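Local coordinates for protein proline dehydrogenase (Bradyrhizobium japonicum USDA 110, PDB 3HAZ) that probably oxidises proline to glutamate in two steps, using FAD in its proline dehydrogenase part and NAD in its aldehyde dehydrogenase part, at residues A697-A702 with S707-V712; L197-R202 with L452-V457; K382-R387 with E407-S412; L611-D616 with A949-Q954; T878-L883 with L906-R911. All blocks are in the same frame, centred on the assembly; numbering follows the deposited sequence.

Contact 1: residues A697-A702 with S707-V712; sequences ALLHEA and SALYLV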
# COMPACT_ATOMS: atom_id res chain seq x y z
N ALA A 697 -5.97 41.48 24.99
CA ALA A 697 -5.11 42.32 24.16
C ALA A 697 -4.15 41.45 23.36
O ALA A 697 -3.82 41.74 22.21
CB ALA A 697 -4.35 43.34 25.02
N LEU A 698 -3.71 40.35 23.97
CA LEU A 698 -2.81 39.43 23.29
C LEU A 698 -3.53 38.73 22.14
O LEU A 698 -2.95 38.54 21.07
CB LEU A 698 -2.24 38.41 24.29
CG LEU A 698 -1.21 37.40 23.75
CD1 LEU A 698 -0.30 36.90 24.87
CD2 LEU A 698 -1.90 36.24 23.04
N LEU A 699 -4.78 38.33 22.36
CA LEU A 699 -5.56 37.68 21.31
C LEU A 699 -5.78 38.63 20.13
O LEU A 699 -5.67 38.21 18.98
CB LEU A 699 -6.90 37.20 21.84
CG LEU A 699 -6.90 35.88 22.63
CD1 LEU A 699 -8.29 35.61 23.16
CD2 LEU A 699 -6.42 34.73 21.76
N HIS A 700 -6.10 39.88 20.43
CA HIS A 700 -6.28 40.89 19.39
C HIS A 700 -4.99 41.02 18.59
O HIS A 700 -5.02 41.08 17.36
CB HIS A 700 -6.65 42.25 19.99
CG HIS A 700 -8.04 42.32 20.54
ND1 HIS A 700 -9.12 41.71 19.93
CD2 HIS A 700 -8.54 42.96 21.63
CE1 HIS A 700 -10.22 41.95 20.63
NE2 HIS A 700 -9.89 42.72 21.66
N GLU A 701 -3.86 41.08 19.28
CA GLU A 701 -2.56 41.19 18.62
C GLU A 701 -2.26 39.95 17.78
O GLU A 701 -1.56 40.03 16.78
CB GLU A 701 -1.45 41.43 19.64
CG GLU A 701 -0.06 41.58 19.02
CD GLU A 701 1.04 41.75 20.05
OE1 GLU A 701 0.73 41.94 21.25
OE2 GLU A 701 2.23 41.70 19.66
N ALA A 702 -2.81 38.81 18.19
CA ALA A 702 -2.57 37.55 17.50
C ALA A 702 -3.42 37.40 16.23
O ALA A 702 -3.17 36.53 15.41
CB ALA A 702 -2.82 36.38 18.44
N SER A 707 -13.69 43.49 16.67
CA SER A 707 -15.14 43.35 16.59
C SER A 707 -15.63 41.95 16.96
O SER A 707 -16.84 41.72 17.06
CB SER A 707 -15.64 43.72 15.19
OG SER A 707 -14.94 42.99 14.20
N ALA A 708 -14.70 41.02 17.16
CA ALA A 708 -15.06 39.64 17.47
C ALA A 708 -14.93 39.31 18.96
O ALA A 708 -15.43 38.28 19.41
CB ALA A 708 -14.22 38.67 16.64
N LEU A 709 -14.26 40.17 19.71
CA LEU A 709 -13.95 39.87 21.11
C LEU A 709 -13.96 41.10 22.01
O LEU A 709 -13.17 42.02 21.82
CB LEU A 709 -12.57 39.19 21.20
CG LEU A 709 -12.03 38.91 22.61
CD1 LEU A 709 -12.92 37.92 23.35
CD2 LEU A 709 -10.60 38.40 22.54
N TYR A 710 -14.85 41.10 23.00
CA TYR A 710 -14.95 42.21 23.95
C TYR A 710 -14.83 41.75 25.39
O TYR A 710 -15.41 40.73 25.78
CB TYR A 710 -16.26 42.98 23.76
CG TYR A 710 -16.37 43.66 22.41
CD1 TYR A 710 -16.72 42.93 21.28
CD2 TYR A 710 -16.10 45.01 22.27
CE1 TYR A 710 -16.81 43.54 20.05
CE2 TYR A 710 -16.18 45.63 21.03
CZ TYR A 710 -16.54 44.89 19.92
OH TYR A 710 -16.63 45.48 18.68
N LEU A 711 -14.08 42.50 26.18
CA LEU A 711 -13.96 42.23 27.61
C LEU A 711 -14.88 43.16 28.40
O LEU A 711 -14.82 44.38 28.24
CB LEU A 711 -12.53 42.43 28.09
CG LEU A 711 -12.27 41.93 29.51
CD1 LEU A 711 -12.15 40.41 29.51
CD2 LEU A 711 -11.01 42.57 30.08
N VAL A 712 -15.73 42.58 29.24
CA VAL A 712 -16.56 43.35 30.15
C VAL A 712 -16.28 42.90 31.58
O VAL A 712 -16.47 41.73 31.91
CB VAL A 712 -18.05 43.14 29.85
CG1 VAL A 712 -18.90 43.78 30.94
CG2 VAL A 712 -18.41 43.72 28.49
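The C-terminal part of helix 689-702 passes beside strand 709-711, nearest where His700 CA and Leu709 CA lie 7.9 Å apart, and Leu699 and His700 both reach across to Leu709. Leu709 CG stands anti to the backbone N (chi1 175°), which carries the isobutyl group toward the helix; its CD2 touches Leu699 CD1 at 3.7 Å, the two side chains crossing at about a right angle. These elements belong to the beta-alpha-beta unit of strand 679-683, helix 689-702 and strand 709-711, part of the NAD-binding region of the aldehyde dehydrogenase fold. Backbone bonds from Ala708, Tyr710 and Val712 to Val680 and Ala682 set the 709-711 strand parallel to strand 679-683. The imidazole of His700 presents its edge to the strand: the carbonyl oxygen of Leu709 lies in the ring plane, 3.2 Å from His700 CE1, while Leu709 CB comes within 3.7 Å of the same CE1. His700 ND1 is bonded to Ile704 O in the turn leading to the strand, which probably holds the ring's rotation, with CE1 turned to Leu709. Helix 664-675 covers the leucines through Val670, which touches both Leu699 and Leu709, and Leu667, which packs on Leu699.

Contact 2: residues L197-R202 with L452-V457; sequences LGEGAR and LLAYLV
Arg202 NH2 donates to Gly200 O at 2.7 Å in the loop whose Leu197 and Glu199 pack on helix 452-463. That donor approaches in the carbonyl plane, on a lone pair, although the oxygen is tilted 22° from the guanidinium plane; the bond ties back the loop that follows strand 193-196. Across the contact the packing is mostly apolar. Leu197 CD1 sits over the centre of one face of the Tyr455 ring, 4.2 Å above its plane, and Leu197 CD2 reaches Leu452 CA at 4.2 Å. One branch of the leucine thus covers the ring and the other meets the helix backbone. Glu199 CG occupies the crowded position between the backbone N and the carbonyl carbon (chi1 81°), and from there the chain runs out extended, bringing OE2 to 4.2 Å from Ala454 CB. The second oxygen, OE1, forms a salt bridge with Arg458, one turn further along helix 452-463, and Tyr455 OH is hydrogen-bonded to Asp195 on the strand before the loop. In this TIM-barrel domain strand 193-196, which pairs with 440-448, precedes the loop, and helix 452-463 follows strand 440-448, so the contact spans the seam where the barrel closes. The Tyr455 side chain lies about 7 Å from the bound FAD and about 4 Å from a sulfate. A glutamate-arginine pair joining this loop to this helix is consistent with the ion-pair gate of the proline site known in PutA relatives, while the leucine-tyrosine packing beside it probably helps keep loop and helix together.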
# COMPACT_ATOMS: atom_id res chain seq x y z
N LEU A 197 17.45 -0.23 52.48
CA LEU A 197 16.17 -0.07 51.78
C LEU A 197 15.63 1.36 51.67
O LEU A 197 15.01 1.72 50.67
CB LEU A 197 15.11 -0.95 52.45
CG LEU A 197 14.85 -2.31 51.82
CD1 LEU A 197 16.14 -2.93 51.35
CD2 LEU A 197 14.13 -3.22 52.81
N GLY A 198 15.86 2.17 52.69
CA GLY A 198 15.19 3.46 52.78
C GLY A 198 15.36 4.43 51.62
O GLY A 198 16.44 4.56 51.05
N GLU A 199 14.27 5.13 51.29
CA GLU A 199 14.31 6.22 50.33
C GLU A 199 13.13 7.18 50.54
O GLU A 199 12.10 6.80 51.10
CB GLU A 199 14.28 5.69 48.90
CG GLU A 199 12.89 5.33 48.41
CD GLU A 199 12.87 4.92 46.94
OE1 GLU A 199 13.88 4.35 46.46
OE2 GLU A 199 11.84 5.16 46.27
N GLY A 200 13.30 8.42 50.09
CA GLY A 200 12.23 9.40 50.11
C GLY A 200 11.43 9.50 51.40
O GLY A 200 10.28 9.10 51.47
N ALA A 201 12.05 10.04 52.44
CA ALA A 201 11.28 10.40 53.63
C ALA A 201 10.12 11.31 53.23
O ALA A 201 10.31 12.28 52.50
CB ALA A 201 12.17 11.10 54.65
N ARG A 202 8.93 10.98 53.69
CA ARG A 202 7.76 11.84 53.49
C ARG A 202 7.51 12.73 54.70
O ARG A 202 6.84 13.76 54.60
CB ARG A 202 6.52 10.99 53.22
CG ARG A 202 6.25 10.73 51.75
CD ARG A 202 7.42 10.05 51.06
NE ARG A 202 7.14 9.79 49.65
CZ ARG A 202 7.81 8.92 48.90
NH1 ARG A 202 7.46 8.75 47.63
NH2 ARG A 202 8.81 8.22 49.42
N LEU A 452 10.11 -2.07 51.98
CA LEU A 452 10.32 -3.09 50.96
C LEU A 452 9.64 -2.78 49.62
O LEU A 452 10.28 -2.85 48.57
CB LEU A 452 9.86 -4.45 51.46
CG LEU A 452 9.94 -5.56 50.41
CD1 LEU A 452 11.37 -5.71 49.90
CD2 LEU A 452 9.40 -6.86 50.96
N LEU A 453 8.34 -2.46 49.65
CA LEU A 453 7.57 -2.27 48.42
C LEU A 453 8.21 -1.28 47.45
O LEU A 453 8.39 -1.58 46.27
CB LEU A 453 6.15 -1.79 48.74
CG LEU A 453 4.98 -2.77 48.90
CD1 LEU A 453 3.66 -1.97 48.92
CD2 LEU A 453 4.97 -3.81 47.80
N ALA A 454 8.53 -0.09 47.95
CA ALA A 454 9.16 0.94 47.13
C ALA A 454 10.43 0.42 46.46
O ALA A 454 10.70 0.72 45.29
CB ALA A 454 9.47 2.17 47.97
N TYR A 455 11.20 -0.38 47.19
CA TYR A 455 12.44 -0.94 46.68
C TYR A 455 12.19 -2.08 45.68
O TYR A 455 12.88 -2.17 44.66
CB TYR A 455 13.29 -1.45 47.85
CG TYR A 455 14.60 -2.09 47.44
CD1 TYR A 455 15.77 -1.33 47.34
CD2 TYR A 455 14.68 -3.45 47.16
CE1 TYR A 455 16.98 -1.91 46.97
CE2 TYR A 455 15.88 -4.04 46.79
CZ TYR A 455 17.02 -3.27 46.70
OH TYR A 455 18.22 -3.86 46.34
N LEU A 456 11.24 -2.96 45.98
CA LEU A 456 10.96 -4.10 45.12
C LEU A 456 10.58 -3.66 43.71
O LEU A 456 11.02 -4.26 42.73
CB LEU A 456 9.84 -4.96 45.71
CG LEU A 456 10.29 -6.11 46.60
CD1 LEU A 456 9.08 -6.93 47.02
CD2 LEU A 456 11.31 -6.98 45.87
N VAL A 457 9.75 -2.63 43.63
CA VAL A 457 9.29 -2.08 42.36
C VAL A 457 10.46 -1.74 41.45
O VAL A 457 10.56 -2.23 40.32
CB VAL A 457 8.47 -0.79 42.58
CG1 VAL A 457 8.20 -0.09 41.25
CG2 VAL A 457 7.18 -1.10 43.31

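Contact 3: residues K382-R387 with E407-S412; sequences KLLALR and EMAEGS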
# COMPACT_ATOMS: atom_id res chain seq x y z
N LYS A 382 37.96 6.94 32.27
CA LYS A 382 38.24 8.19 32.96
C LYS A 382 38.58 7.95 34.43
O LYS A 382 39.57 8.46 34.94
CB LYS A 382 37.01 9.10 32.85
CG LYS A 382 37.26 10.58 33.05
CD LYS A 382 35.99 11.34 32.67
CE LYS A 382 36.04 12.79 33.13
NZ LYS A 382 37.11 13.55 32.43
N LEU A 383 37.75 7.17 35.11
CA LEU A 383 37.96 6.90 36.53
C LEU A 383 39.26 6.14 36.79
O LEU A 383 39.96 6.41 37.77
CB LEU A 383 36.77 6.16 37.14
CG LEU A 383 35.55 7.02 37.43
CD1 LEU A 383 34.31 6.14 37.63
CD2 LEU A 383 35.79 7.92 38.65
N LEU A 384 39.58 5.18 35.93
CA LEU A 384 40.78 4.38 36.11
C LEU A 384 42.03 5.26 36.10
O LEU A 384 42.99 5.00 36.82
CB LEU A 384 40.88 3.29 35.04
CG LEU A 384 39.92 2.11 35.22
CD1 LEU A 384 39.89 1.24 33.98
CD2 LEU A 384 40.27 1.28 36.46
N ALA A 385 42.01 6.30 35.27
CA ALA A 385 43.15 7.20 35.15
C ALA A 385 43.23 8.19 36.31
O ALA A 385 44.18 8.96 36.41
CB ALA A 385 43.11 7.94 33.81
N LEU A 386 42.22 8.16 37.18
CA LEU A 386 42.19 9.02 38.36
C LEU A 386 42.69 8.30 39.62
O LEU A 386 42.77 8.89 40.70
CB LEU A 386 40.78 9.61 38.58
CG LEU A 386 40.28 10.58 37.50
CD1 LEU A 386 38.85 11.04 37.76
CD2 LEU A 386 41.22 11.78 37.36
N ARG A 387 43.02 7.02 39.48
CA ARG A 387 43.74 6.30 40.52
C ARG A 387 45.10 6.99 40.71
O ARG A 387 45.66 7.50 39.74
CB ARG A 387 43.94 4.83 40.12
CG ARG A 387 42.65 4.04 39.96
CD ARG A 387 42.92 2.63 39.47
NE ARG A 387 43.43 2.62 38.10
CZ ARG A 387 43.89 1.53 37.48
NH1 ARG A 387 43.92 0.37 38.11
NH2 ARG A 387 44.32 1.62 36.23
N GLU A 407 39.93 -5.18 30.79
CA GLU A 407 40.95 -4.97 29.76
C GLU A 407 41.56 -3.57 29.84
O GLU A 407 42.77 -3.40 29.71
CB GLU A 407 40.39 -5.22 28.37
CG GLU A 407 41.27 -4.70 27.23
CD GLU A 407 42.62 -5.42 27.13
OE1 GLU A 407 42.67 -6.63 27.42
OE2 GLU A 407 43.61 -4.76 26.76
N MET A 408 40.71 -2.57 30.05
CA MET A 408 41.17 -1.20 30.11
C MET A 408 41.99 -0.92 31.37
O MET A 408 42.83 -0.02 31.38
CB MET A 408 39.99 -0.23 30.03
CG MET A 408 39.24 -0.32 28.71
SD MET A 408 38.11 1.06 28.50
CE MET A 408 37.41 1.16 30.14
N ALA A 409 41.75 -1.69 32.42
CA ALA A 409 42.50 -1.54 33.67
C ALA A 409 43.96 -1.93 33.48
O ALA A 409 44.84 -1.40 34.16
CB ALA A 409 41.87 -2.37 34.78
N GLU A 410 44.20 -2.87 32.57
CA GLU A 410 45.55 -3.38 32.32
C GLU A 410 46.13 -4.05 33.56
O GLU A 410 47.27 -4.51 33.55
CB GLU A 410 46.47 -2.25 31.84
CG GLU A 410 46.07 -1.63 30.51
CD GLU A 410 47.07 -0.60 30.02
OE1 GLU A 410 48.29 -0.80 30.21
OE2 GLU A 410 46.64 0.42 29.44
N GLY A 411 45.33 -4.09 34.62
CA GLY A 411 45.72 -4.69 35.89
C GLY A 411 44.49 -5.02 36.71
O GLY A 411 43.37 -5.05 36.19
N SER A 412 44.68 -5.25 38.00
CA SER A 412 43.58 -5.63 38.88
C SER A 412 43.61 -4.81 40.17
O SER A 412 42.78 -5.02 41.06
CB SER A 412 43.64 -7.12 39.22
OG SER A 412 43.47 -7.92 38.06
O HOH W 1 45.69 -1.60 36.80
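Leu384 carries CG anti to its carbonyl carbon (chi1 -74°), which sends CD1 across to the end of helix 399-409, while Arg387, bent at chi3 (-68°), folds its guanidinium back over that leucine toward Ala409. Leu384 CD1 settles against the backbone, 3.8 Å from Ala409 N, and also lies 4.2 Å from both Met408 CB and Ala409 CB. Its other methyl, Leu384 CD2, lies over the centre of one guanidinium face, 3.7 Å above the plane. Arg387 NE donates to Leu384 O at 2.7 Å, nearly straight at 165°; the donor is in the carbonyl plane on a lone pair and the oxygen is close to the guanidinium plane. This bond and the leucine methyl together hold the flat group in orientation. Arg387 NH2 approaches Ala409 O only to 3.7 Å, and the firmer link is a water, which accepts from Arg387 NH1 at 3.0 Å and donates to Ala409 O at 2.8 Å. A methionine in place of Arg387 would probably leave Leu384 O without its side-chain donor and the bridging water without one of its two anchors. The segments end helices 369-384 and 399-409, which flank strand 390-395 in the proline dehydrogenase barrel, and Phe394 of that strand packs on Leu384. Arg387 also packs on Phe415 and Pro392. The guanidinium group therefore has two tasks: its NE adds a side-chain bond to the Leu384 carbonyl at the start of the type I turn and, through water, it serves a carbonyl at the end of the next helix, where the partial negative charge would probably suit a cation.

Contact 4: residues L611-D616 with A949-Q954; sequences LREAAD and AVVGVQ. With SO4 (sulfate ion), chain E.
Val951 fits against helix 604-629 between Glu613 and Asp616, and this is the close-packed part of the contact. Val951 CB lies 3.8 Å from Asp616 CB; the CG1 branch, anti to the backbone N at chi1 173°, rests on Asp616 O at 3.8 Å, and the CG2 branch meets Glu613 CG at 4.1 Å, the two side chains crossing at about a right angle. An alanine at Val951 would remove both branches and is likely to open a gap beside Glu613 and the Asp616 carbonyl. The looser side is bridged by water and an anion. One water donates to Asp616 OD2 and accepts from Val951 N, each at 2.9 Å, while Asp616 OD1 is held by Ser516. Farther out, Ala949 N donates to sulfate O1 at 3.1 Å; Gly948 N, Ser795 and Arg793 complete the site, beside the predicted catalytic Cys794, and the sulfate may mark where a substrate carboxylate binds. The loop is pinned by Val950 N to Gln954 OE1, and Gln954 NE2 reaches Asn643 of the second subunit. Phe617 and Tyr620 of helix 604-629 also pack on Val951, helix 664-675 meets Glu613 and Ala614, and strand 939-942 backs Ala949 and Gln954.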
# COMPACT_ATOMS: atom_id res chain seq x y z
N LEU A 611 0.31 28.75 32.43
CA LEU A 611 0.79 29.35 31.19
C LEU A 611 0.85 28.29 30.08
O LEU A 611 0.34 28.50 28.99
CB LEU A 611 2.15 30.03 31.39
CG LEU A 611 2.76 30.81 30.21
CD1 LEU A 611 3.28 29.89 29.11
CD2 LEU A 611 1.77 31.81 29.63
N ARG A 612 1.49 27.15 30.37
CA ARG A 612 1.55 26.06 29.40
C ARG A 612 0.15 25.63 28.94
O ARG A 612 -0.09 25.47 27.75
CB ARG A 612 2.30 24.84 29.98
CG ARG A 612 3.82 25.01 30.07
CD ARG A 612 4.50 23.69 30.41
NE ARG A 612 4.39 22.72 29.33
CZ ARG A 612 4.54 21.40 29.48
NH1 ARG A 612 4.80 20.89 30.67
NH2 ARG A 612 4.41 20.60 28.43
N GLU A 613 -0.76 25.46 29.89
CA GLU A 613 -2.13 25.03 29.61
C GLU A 613 -2.85 26.02 28.68
O GLU A 613 -3.58 25.61 27.77
CB GLU A 613 -2.91 24.89 30.92
CG GLU A 613 -4.31 24.32 30.77
CD GLU A 613 -5.06 24.26 32.08
OE1 GLU A 613 -4.46 24.59 33.12
OE2 GLU A 613 -6.25 23.87 32.08
N ALA A 614 -2.65 27.31 28.91
CA ALA A 614 -3.26 28.34 28.08
C ALA A 614 -2.82 28.19 26.63
O ALA A 614 -3.64 28.21 25.72
CB ALA A 614 -2.92 29.74 28.61
N ALA A 615 -1.51 28.04 26.43
CA ALA A 615 -0.96 27.85 25.09
C ALA A 615 -1.40 26.53 24.48
O ALA A 615 -1.65 26.45 23.28
CB ALA A 615 0.56 27.94 25.11
N ASP A 616 -1.50 25.49 25.30
CA ASP A 616 -1.99 24.19 24.83
C ASP A 616 -3.44 24.31 24.34
O ASP A 616 -3.81 23.72 23.32
CB ASP A 616 -1.89 23.13 25.93
CG ASP A 616 -0.44 22.74 26.27
OD1 ASP A 616 0.49 23.05 25.49
OD2 ASP A 616 -0.23 22.10 27.32
N ALA A 949 -4.95 18.19 34.76
CA ALA A 949 -5.37 17.61 33.49
C ALA A 949 -4.66 18.31 32.34
O ALA A 949 -4.55 19.54 32.32
CB ALA A 949 -6.88 17.73 33.34
N VAL A 950 -4.17 17.53 31.39
CA VAL A 950 -3.41 18.06 30.27
C VAL A 950 -4.29 18.14 29.02
O VAL A 950 -4.93 17.16 28.65
CB VAL A 950 -2.16 17.21 29.98
CG1 VAL A 950 -1.46 17.71 28.72
CG2 VAL A 950 -1.20 17.26 31.18
N VAL A 951 -4.31 19.31 28.39
CA VAL A 951 -5.13 19.52 27.18
C VAL A 951 -4.82 18.48 26.10
O VAL A 951 -3.66 18.27 25.74
CB VAL A 951 -4.94 20.94 26.60
CG1 VAL A 951 -5.67 21.08 25.26
CG2 VAL A 951 -5.41 22.01 27.61
N GLY A 952 -5.87 17.84 25.60
CA GLY A 952 -5.73 16.85 24.55
C GLY A 952 -5.28 15.50 25.07
O GLY A 952 -5.23 14.53 24.31
N VAL A 953 -4.97 15.42 26.36
CA VAL A 953 -4.51 14.18 26.97
C VAL A 953 -5.54 13.68 27.98
O VAL A 953 -6.01 12.54 27.89
CB VAL A 953 -3.15 14.36 27.64
CG1 VAL A 953 -2.69 13.06 28.33
CG2 VAL A 953 -2.12 14.84 26.62
N GLN A 954 -5.88 14.53 28.94
CA GLN A 954 -7.02 14.26 29.82
C GLN A 954 -8.13 15.28 29.56
O GLN A 954 -8.20 16.31 30.23
CB GLN A 954 -6.62 14.31 31.31
CG GLN A 954 -5.66 13.20 31.72
CD GLN A 954 -4.22 13.66 31.80
OE1 GLN A 954 -3.96 14.85 32.01
NE2 GLN A 954 -3.28 12.73 31.64
S SO4 E . -6.82 20.81 37.23
O1 SO4 E . -7.07 19.47 36.69
O2 SO4 E . -8.10 21.47 37.45
O3 SO4 E . -6.10 20.73 38.50
O4 SO4 E . -6.01 21.56 36.28
O HOH W 2 -2.19 21.16 29.19

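Contact 5: residues T878-L883 with L906-R911; sequences TEAGQL and LRAIER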
# COMPACT_ATOMS: atom_id res chain seq x y z
N THR A 878 -16.55 10.21 60.68
CA THR A 878 -17.12 8.91 61.01
C THR A 878 -17.74 8.32 59.75
O THR A 878 -17.57 7.14 59.46
CB THR A 878 -18.22 9.03 62.08
OG1 THR A 878 -17.63 9.44 63.32
CG2 THR A 878 -18.93 7.71 62.27
N GLU A 879 -18.46 9.15 59.00
CA GLU A 879 -19.03 8.73 57.73
C GLU A 879 -18.99 9.86 56.69
O GLU A 879 -18.97 11.04 57.05
CB GLU A 879 -20.45 8.21 57.91
CG GLU A 879 -21.39 9.20 58.57
CD GLU A 879 -22.72 8.58 58.94
OE1 GLU A 879 -22.94 7.40 58.60
OE2 GLU A 879 -23.55 9.28 59.56
N ALA A 880 -18.98 9.49 55.42
CA ALA A 880 -18.83 10.45 54.33
C ALA A 880 -19.97 11.46 54.32
O ALA A 880 -19.79 12.60 53.91
CB ALA A 880 -18.75 9.73 52.99
N GLY A 881 -21.14 11.02 54.77
CA GLY A 881 -22.31 11.87 54.83
C GLY A 881 -22.09 13.16 55.61
O GLY A 881 -22.84 14.11 55.44
N GLN A 882 -21.06 13.20 56.45
CA GLN A 882 -20.75 14.41 57.20
C GLN A 882 -20.20 15.52 56.30
O GLN A 882 -20.24 16.69 56.66
CB GLN A 882 -19.76 14.14 58.33
CG GLN A 882 -20.26 13.18 59.39
CD GLN A 882 -19.20 12.90 60.43
OE1 GLN A 882 -18.60 11.83 60.44
NE2 GLN A 882 -18.96 13.87 61.31
N LEU A 883 -19.67 15.14 55.14
CA LEU A 883 -19.19 16.13 54.17
C LEU A 883 -20.27 16.37 53.12
O LEU A 883 -20.57 15.49 52.32
CB LEU A 883 -17.89 15.66 53.51
CG LEU A 883 -17.25 16.63 52.51
CD1 LEU A 883 -16.91 17.93 53.20
CD2 LEU A 883 -16.00 16.01 51.86
N LEU A 906 -18.86 3.33 47.68
CA LEU A 906 -19.33 3.72 46.36
C LEU A 906 -20.69 4.41 46.43
O LEU A 906 -20.92 5.39 45.72
CB LEU A 906 -19.36 2.50 45.44
CG LEU A 906 -17.97 1.91 45.16
CD1 LEU A 906 -18.07 0.49 44.60
CD2 LEU A 906 -17.19 2.81 44.21
N ARG A 907 -21.59 3.92 47.28
CA ARG A 907 -22.85 4.61 47.52
C ARG A 907 -22.61 6.01 48.10
O ARG A 907 -23.25 6.97 47.69
CB ARG A 907 -23.76 3.82 48.46
CG ARG A 907 -24.30 2.53 47.87
CD ARG A 907 -25.51 2.04 48.65
NE ARG A 907 -25.82 0.64 48.39
CZ ARG A 907 -25.55 -0.35 49.24
NH1 ARG A 907 -24.96 -0.09 50.40
NH2 ARG A 907 -25.86 -1.60 48.93
N ALA A 908 -21.70 6.11 49.06
CA ALA A 908 -21.34 7.40 49.64
C ALA A 908 -20.88 8.39 48.56
O ALA A 908 -21.17 9.58 48.64
CB ALA A 908 -20.27 7.23 50.70
N ILE A 909 -20.14 7.90 47.57
CA ILE A 909 -19.66 8.77 46.51
C ILE A 909 -20.80 9.17 45.58
O ILE A 909 -20.92 10.33 45.17
CB ILE A 909 -18.52 8.11 45.72
CG1 ILE A 909 -17.32 7.86 46.63
CG2 ILE A 909 -18.11 8.98 44.54
CD1 ILE A 909 -16.26 6.94 46.01
N GLU A 910 -21.66 8.20 45.25
CA GLU A 910 -22.79 8.45 44.35
C GLU A 910 -23.78 9.43 44.96
O GLU A 910 -24.48 10.14 44.24
CB GLU A 910 -23.52 7.14 44.05
CG GLU A 910 -22.76 6.20 43.15
CD GLU A 910 -23.42 4.84 43.06
OE1 GLU A 910 -24.06 4.42 44.05
OE2 GLU A 910 -23.29 4.19 42.00
N ARG A 911 -23.81 9.47 46.28
CA ARG A 911 -24.84 10.18 47.04
C ARG A 911 -24.74 11.70 46.92
O ARG A 911 -25.75 12.39 46.99
CB ARG A 911 -24.77 9.74 48.51
CG ARG A 911 -25.90 10.22 49.40
CD ARG A 911 -25.43 11.27 50.39
NE ARG A 911 -26.01 11.06 51.72
CZ ARG A 911 -25.80 11.83 52.77
NH1 ARG A 911 -25.01 12.90 52.68
NH2 ARG A 911 -26.38 11.55 53.93
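A short 3-10 turn, residues 880-882, in the connection between strands 873-876 and 891-897 of the aldehyde dehydrogenase part packs by Ala880 and Gly881 on Ala908 and Arg911 of helix 902-911. The backbones come nearest at Ala880 and Ala908, whose CA atoms are 6.1 Å apart, and the methyls meet directly, Ala880 CB to Ala908 CB at 3.7 Å. Two such small side chains let the turn and the helix lie close. One helical turn onward, Arg911 has CG anti to the backbone N (chi1 -171°) and then bends at chi2 and chi3, which swings the guanidinium back along the outside of the turn. There Arg911 NH1 stands 3.6 Å from Gly881 CA and 3.7 Å from Gly881 O, a van der Waals approach on the solvent side of the contact. Glu879 OE2 is 6.7 Å from Arg911 NH2, so the opposite charges do not pair and their attraction is probably slight. Within the turn, Gln882 folds its amide back so that OE1 accepts from Glu879 N at 3.0 Å, in the carbonyl plane on a lone pair, with an N-H...O angle of 163°; a weaker bond comes from Thr878 N. The oxygen takes one sound and one weak bond, which probably steadies the chain leading into the 3-10 turn. Leu799 and Phe801 of strand 797-803 pack on Ala880, and Phe801 also touches Ile909, which lies further on Ala766 and Ile768 of strand 765-769. Helix 902-911 and the turn therefore lie on the same mixed sheet, with helix 925-934 flanking the helix through Leu906 and Arg907.

Contacts 2 and 3 come first along the chain, in the proline dehydrogenase barrel; contacts 1, 4 and 5 follow in the aldehyde dehydrogenase part. Contact 3 falls within the stretch spanned by contact 2, their centres 34 Å apart, one at the barrel's seam near FAD and the other at two helix ends. Contact 4 likewise encloses contacts 1 and 5 in sequence, with centres 21 and 32 Å away. Contact 1 lies in the beta-alpha-beta unit of the NAD-binding region, and contact 5 packs on the other mixed sheet. The centres of contacts 3 and 5 are about 65 Å apart, on opposite sides of the chain's centre, which reflects two separate catalytic parts in one polypeptide.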